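Local coordinates for acyl-coenzyme A oxidase 3 (PDB 5YS9), which oxidises acyl-CoA substrates of various chain lengths to trans-2-enoyl-CoA with FAD and molecular oxygen, releasing hydrogen peroxide in peroxisomal fatty acid beta-oxidation, at residues His351-Tyr363 with Cys623-Phe637. Residues are numbered along the deposited sequence; the frame is centred on the assembly and turned at random.
With FAD (flavin-adenine dinucleotide), chain D.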
# COMPACT_ATOMS: atom_id res chain seq x y z
N HIS A 351 -16.66 1.70 -11.13
CA HIS A 351 -15.85 2.75 -10.61
C HIS A 351 -16.51 3.46 -9.40
O HIS A 351 -15.81 3.84 -8.41
CB HIS A 351 -15.49 3.71 -11.72
CG HIS A 351 -14.26 4.49 -11.43
ND1 HIS A 351 -13.00 3.94 -11.57
CD2 HIS A 351 -14.09 5.74 -10.96
CE1 HIS A 351 -12.11 4.86 -11.25
NE2 HIS A 351 -12.74 5.96 -10.87
N GLN A 352 -17.83 3.59 -9.47
CA GLN A 352 -18.63 4.09 -8.34
C GLN A 352 -18.42 3.24 -7.10
O GLN A 352 -18.18 3.79 -6.04
CB GLN A 352 -20.13 4.16 -8.70
CG GLN A 352 -20.47 5.22 -9.77
CD GLN A 352 -21.93 5.20 -10.21
OE1 GLN A 352 -22.74 4.50 -9.61
NE2 GLN A 352 -22.26 6.00 -11.24
N ARG A 353 -18.42 1.92 -7.26
CA ARG A 353 -18.14 0.98 -6.17
C ARG A 353 -16.74 1.11 -5.60
O ARG A 353 -16.53 0.90 -4.42
CB ARG A 353 -18.38 -0.45 -6.62
CG ARG A 353 -19.83 -0.87 -6.57
CD ARG A 353 -20.00 -2.22 -7.21
NE ARG A 353 -21.30 -2.79 -6.91
CZ ARG A 353 -21.57 -3.46 -5.81
NH1 ARG A 353 -20.65 -3.64 -4.89
NH2 ARG A 353 -22.78 -3.95 -5.63
N ARG A 354 -15.77 1.38 -6.45
CA ARG A 354 -14.41 1.61 -5.98
C ARG A 354 -14.27 2.83 -5.09
O ARG A 354 -13.54 2.79 -4.13
CB ARG A 354 -13.47 1.76 -7.16
CG ARG A 354 -13.35 0.54 -8.04
CD ARG A 354 -11.90 0.25 -8.33
NE ARG A 354 -11.54 0.62 -9.68
CZ ARG A 354 -10.40 1.20 -10.02
NH1 ARG A 354 -10.18 1.49 -11.28
NH2 ARG A 354 -9.49 1.46 -9.12
N LEU A 355 -14.92 3.93 -5.44
CA LEU A 355 -14.68 5.18 -4.75
C LEU A 355 -15.76 5.68 -3.82
O LEU A 355 -15.48 6.24 -2.79
CB LEU A 355 -14.35 6.28 -5.75
CG LEU A 355 -13.17 6.09 -6.68
CD1 LEU A 355 -13.05 7.29 -7.60
CD2 LEU A 355 -11.89 5.89 -5.90
N LEU A 356 -17.02 5.49 -4.18
CA LEU A 356 -18.09 6.14 -3.39
C LEU A 356 -18.23 5.60 -1.94
O LEU A 356 -18.51 6.38 -1.03
CB LEU A 356 -19.42 6.12 -4.12
CG LEU A 356 -19.39 6.90 -5.44
CD1 LEU A 356 -20.76 6.81 -6.11
CD2 LEU A 356 -18.96 8.35 -5.32
N PRO A 357 -17.99 4.28 -1.72
CA PRO A 357 -18.00 3.73 -0.36
C PRO A 357 -16.89 4.32 0.51
O PRO A 357 -17.10 4.55 1.71
CB PRO A 357 -17.78 2.24 -0.58
CG PRO A 357 -18.32 1.98 -1.93
CD PRO A 357 -17.96 3.20 -2.73
N LEU A 358 -15.77 4.63 -0.14
CA LEU A 358 -14.62 5.17 0.55
C LEU A 358 -14.87 6.63 0.88
O LEU A 358 -14.41 7.10 1.91
CB LEU A 358 -13.35 4.96 -0.29
CG LEU A 358 -13.07 3.48 -0.69
CD1 LEU A 358 -11.82 3.30 -1.54
CD2 LEU A 358 -12.92 2.64 0.55
N LEU A 359 -15.58 7.33 0.01
CA LEU A 359 -16.09 8.67 0.31
C LEU A 359 -17.01 8.56 1.51
O LEU A 359 -16.96 9.38 2.38
CB LEU A 359 -16.83 9.29 -0.90
CG LEU A 359 -17.61 10.58 -0.60
CD1 LEU A 359 -16.64 11.73 -0.40
CD2 LEU A 359 -18.70 10.94 -1.62
N ALA A 360 -17.87 7.56 1.53
CA ALA A 360 -18.72 7.33 2.67
C ALA A 360 -17.89 6.99 3.90
O ALA A 360 -18.15 7.48 4.98
CB ALA A 360 -19.71 6.24 2.36
N PHE A 361 -16.87 6.17 3.72
CA PHE A 361 -16.00 5.76 4.79
C PHE A 361 -15.28 6.94 5.41
O PHE A 361 -15.12 7.00 6.61
CB PHE A 361 -14.98 4.77 4.26
CG PHE A 361 -14.60 3.70 5.23
CD1 PHE A 361 -14.30 4.01 6.53
CD2 PHE A 361 -14.51 2.40 4.82
CE1 PHE A 361 -13.94 3.03 7.41
CE2 PHE A 361 -14.14 1.41 5.69
CZ PHE A 361 -13.87 1.73 6.99
N THR A 362 -14.82 7.87 4.59
CA THR A 362 -14.12 9.02 5.12
C THR A 362 -15.00 9.92 5.98
O THR A 362 -14.56 10.37 7.01
CB THR A 362 -13.21 9.76 4.10
OG1 THR A 362 -13.41 11.16 4.16
CG2 THR A 362 -13.43 9.26 2.71
N TYR A 363 -16.24 10.13 5.59
CA TYR A 363 -17.18 10.89 6.40
C TYR A 363 -17.39 10.18 7.72
O TYR A 363 -17.46 10.81 8.76
CB TYR A 363 -18.53 10.99 5.71
CG TYR A 363 -18.75 12.20 4.84
CD1 TYR A 363 -17.94 12.45 3.75
CD2 TYR A 363 -19.79 13.08 5.09
CE1 TYR A 363 -18.14 13.54 2.95
CE2 TYR A 363 -19.99 14.17 4.29
CZ TYR A 363 -19.17 14.40 3.22
OH TYR A 363 -19.38 15.49 2.43
N CYS A 623 -24.96 3.73 -4.54
CA CYS A 623 -23.91 4.21 -5.43
C CYS A 623 -24.44 5.27 -6.40
O CYS A 623 -23.86 6.32 -6.51
CB CYS A 623 -23.26 3.04 -6.20
SG CYS A 623 -21.89 2.27 -5.30
N LYS A 624 -25.56 5.00 -7.09
CA LYS A 624 -26.09 5.95 -8.06
C LYS A 624 -26.63 7.20 -7.37
O LYS A 624 -26.47 8.28 -7.90
CB LYS A 624 -27.16 5.35 -8.95
CG LYS A 624 -26.74 4.17 -9.82
CD LYS A 624 -27.91 3.68 -10.69
CE LYS A 624 -28.10 2.16 -10.70
NZ LYS A 624 -27.21 1.45 -11.68
N GLU A 625 -27.20 7.07 -6.18
CA GLU A 625 -27.74 8.25 -5.44
C GLU A 625 -26.65 9.19 -4.93
O GLU A 625 -26.81 10.42 -4.90
CB GLU A 625 -28.64 7.84 -4.25
CG GLU A 625 -29.93 7.14 -4.66
CD GLU A 625 -30.78 7.96 -5.63
OE1 GLU A 625 -31.41 8.93 -5.18
OE2 GLU A 625 -30.79 7.65 -6.84
N VAL A 626 -25.55 8.57 -4.51
CA VAL A 626 -24.39 9.28 -4.03
C VAL A 626 -23.64 9.91 -5.21
O VAL A 626 -23.30 11.12 -5.16
CB VAL A 626 -23.55 8.35 -3.14
CG1 VAL A 626 -22.16 8.90 -2.88
CG2 VAL A 626 -24.28 8.15 -1.82
N ARG A 627 -23.45 9.15 -6.28
CA ARG A 627 -22.82 9.66 -7.47
C ARG A 627 -23.41 10.95 -8.02
O ARG A 627 -22.67 11.79 -8.51
CB ARG A 627 -22.85 8.62 -8.56
CG ARG A 627 -22.19 9.10 -9.85
CD ARG A 627 -23.22 9.57 -10.85
NE ARG A 627 -22.65 10.08 -12.08
CZ ARG A 627 -22.15 11.30 -12.22
NH1 ARG A 627 -21.69 11.68 -13.40
NH2 ARG A 627 -22.09 12.16 -11.19
N ASP A 628 -24.72 11.10 -7.94
CA ASP A 628 -25.37 12.28 -8.48
C ASP A 628 -24.90 13.53 -7.78
O ASP A 628 -24.76 14.57 -8.38
CB ASP A 628 -26.88 12.14 -8.37
CG ASP A 628 -27.62 13.21 -9.13
OD1 ASP A 628 -27.53 13.22 -10.36
OD2 ASP A 628 -28.29 14.04 -8.51
N GLN A 629 -24.67 13.42 -6.48
CA GLN A 629 -24.33 14.55 -5.65
C GLN A 629 -22.85 14.64 -5.32
O GLN A 629 -22.46 15.32 -4.40
CB GLN A 629 -25.13 14.51 -4.35
CG GLN A 629 -26.64 14.62 -4.52
CD GLN A 629 -27.08 15.98 -5.01
OE1 GLN A 629 -26.90 16.98 -4.35
NE2 GLN A 629 -27.68 16.00 -6.17
N VAL A 630 -22.01 13.94 -6.08
CA VAL A 630 -20.62 13.75 -5.70
C VAL A 630 -19.82 15.03 -5.54
O VAL A 630 -18.99 15.13 -4.65
CB VAL A 630 -19.90 12.84 -6.70
CG1 VAL A 630 -19.85 13.49 -8.06
CG2 VAL A 630 -18.51 12.50 -6.22
N ALA A 631 -20.06 16.01 -6.39
CA ALA A 631 -19.39 17.28 -6.29
C ALA A 631 -19.71 17.99 -4.99
O ALA A 631 -18.86 18.65 -4.44
CB ALA A 631 -19.73 18.16 -7.47
N GLY A 632 -20.95 17.90 -4.53
CA GLY A 632 -21.30 18.46 -3.24
C GLY A 632 -20.64 17.82 -2.04
O GLY A 632 -20.12 18.50 -1.18
N TYR A 633 -20.61 16.50 -2.00
CA TYR A 633 -19.95 15.81 -0.90
C TYR A 633 -18.45 16.17 -0.80
O TYR A 633 -17.93 16.32 0.31
CB TYR A 633 -20.08 14.31 -1.09
CG TYR A 633 -21.47 13.71 -0.95
CD1 TYR A 633 -22.16 13.81 0.24
CD2 TYR A 633 -22.03 12.97 -1.99
CE1 TYR A 633 -23.41 13.22 0.41
CE2 TYR A 633 -23.26 12.37 -1.83
CZ TYR A 633 -23.95 12.51 -0.62
OH TYR A 633 -25.16 11.93 -0.45
N THR A 634 -17.77 16.29 -1.94
CA THR A 634 -16.31 16.53 -1.99
C THR A 634 -15.96 17.99 -1.80
O THR A 634 -14.99 18.31 -1.10
CB THR A 634 -15.70 16.02 -3.29
OG1 THR A 634 -16.49 16.49 -4.38
CG2 THR A 634 -15.71 14.55 -3.32
N ASP A 635 -16.76 18.88 -2.39
CA ASP A 635 -16.59 20.33 -2.16
C ASP A 635 -16.88 20.69 -0.74
O ASP A 635 -16.32 21.69 -0.28
CB ASP A 635 -17.48 21.20 -3.05
CG ASP A 635 -16.99 21.28 -4.49
OD1 ASP A 635 -15.81 20.92 -4.81
OD2 ASP A 635 -17.80 21.71 -5.32
N ALA A 636 -17.73 19.89 -0.05
CA ALA A 636 -18.00 20.10 1.39
C ALA A 636 -16.78 20.08 2.33
O ALA A 636 -16.82 20.74 3.42
CB ALA A 636 -19.05 19.13 1.90
N PHE A 637 -15.70 19.38 1.93
CA PHE A 637 -14.45 19.38 2.72
C PHE A 637 -13.77 20.75 2.75
O PHE A 637 -12.99 21.02 3.64
CB PHE A 637 -13.46 18.39 2.18
CG PHE A 637 -13.96 16.97 2.12
CD1 PHE A 637 -14.40 16.31 3.27
CD2 PHE A 637 -13.87 16.25 0.93
CE1 PHE A 637 -14.81 14.97 3.19
CE2 PHE A 637 -14.26 14.91 0.85
CZ PHE A 637 -14.74 14.27 1.98
PA FAD D . -7.30 4.71 -17.78
O1A FAD D . -7.24 3.67 -18.82
O2A FAD D . -8.06 5.96 -18.00
O5B FAD D . -7.87 4.14 -16.42
C5B FAD D . -7.89 5.04 -15.32
C4B FAD D . -8.78 4.46 -14.25
O4B FAD D . -10.10 4.34 -14.78
C3B FAD D . -8.30 3.07 -13.93
O3B FAD D . -8.31 2.87 -12.53
C2B FAD D . -9.32 2.16 -14.54
O2B FAD D . -9.49 1.01 -13.72
C1B FAD D . -10.56 3.01 -14.62
N9A FAD D . -11.25 2.56 -15.83
C8A FAD D . -10.87 2.83 -17.08
N7A FAD D . -11.71 2.23 -17.95
C5A FAD D . -12.63 1.56 -17.25
C6A FAD D . -13.80 0.71 -17.55
N6A FAD D . -14.17 0.45 -18.82
N1A FAD D . -14.48 0.21 -16.52
C2A FAD D . -14.12 0.46 -15.25
N3A FAD D . -13.08 1.22 -14.90
C4A FAD D . -12.31 1.78 -15.85
N1 FAD D . 3.03 3.62 -21.88
C2 FAD D . 3.77 3.45 -22.98
O2 FAD D . 3.20 3.38 -24.06
N3 FAD D . 5.09 3.32 -22.95
C4 FAD D . 5.77 3.37 -21.83
O4 FAD D . 6.98 3.26 -21.84
C4X FAD D . 5.04 3.57 -20.57
N5 FAD D . 5.67 3.63 -19.40
C5X FAD D . 4.98 3.82 -18.27
C6 FAD D . 5.67 3.89 -17.09
C7 FAD D . 4.99 4.09 -15.91
C7M FAD D . 5.74 4.16 -14.62
C8 FAD D . 3.52 4.23 -15.94
C8M FAD D . 2.77 4.44 -14.67
C9 FAD D . 2.83 4.15 -17.12
C9A FAD D . 3.51 3.95 -18.30
N10 FAD D . 2.82 3.87 -19.52
C10 FAD D . 3.58 3.69 -20.67
C1' FAD D . 1.37 4.01 -19.62
C2' FAD D . 0.56 2.89 -18.97
O2' FAD D . 0.50 1.76 -19.83
C3' FAD D . -0.85 3.37 -18.63
O3' FAD D . -0.78 4.09 -17.41
C4' FAD D . -1.88 2.27 -18.43
O4' FAD D . -1.66 1.26 -19.39
C5' FAD D . -3.31 2.76 -18.66
O5' FAD D . -3.88 3.50 -17.60
P FAD D . -4.46 4.96 -17.87
O1P FAD D . -3.64 5.96 -17.16
O2P FAD D . -4.66 5.10 -19.33
O3P FAD D . -5.87 5.02 -17.14
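Leu-356 enters the 623-637 segment as a knob in a hole formed by Cys-623, Val-626, Arg-627 and Val-630. Followed outward, its CB lies 4.1 Å from Val-626 CG1. CG, anti to the carbonyl carbon (chi1 -62°), turns CD1 toward Cys-623 O, Arg-627 N and Arg-627 CB; both methyls touch Val-626 CG1, and CD2 also comes within 4.3 Å of Val-630 CG2. One turn back, the extended Gln-352 brings NE2 to 3.4 Å from Arg-627 CG, a contact with the aliphatic part of that chain; the amide's bond goes to Ile-346 O, and the guanidinium pairs with Glu-30 and Asp-347. This is helix-on-helix packing between the C-alpha1 region and the C-terminal helical region of the acyl-CoA oxidase fold, with the axes of 351-363 and 623-628 crossing at 73°. From the same helix Arg-354 NH1 donates to FAD O3B. Farther along, Leu-359 CD2 rests 3.7 Å from Tyr-633 CB, and its CD1 reaches Phe-637 CZ. Tyr-363 OH donates to Tyr-633 O over 2.7 Å, in the carbonyl plane on a lone pair, while its ring meets that of Phe-637 obliquely, planes at 57°. A phenylalanine here would probably leave Tyr-633 O without this donor and the ring freer to shift beside Phe-637. Leu-585 and Met-41 also touch the Tyr-363 side chain.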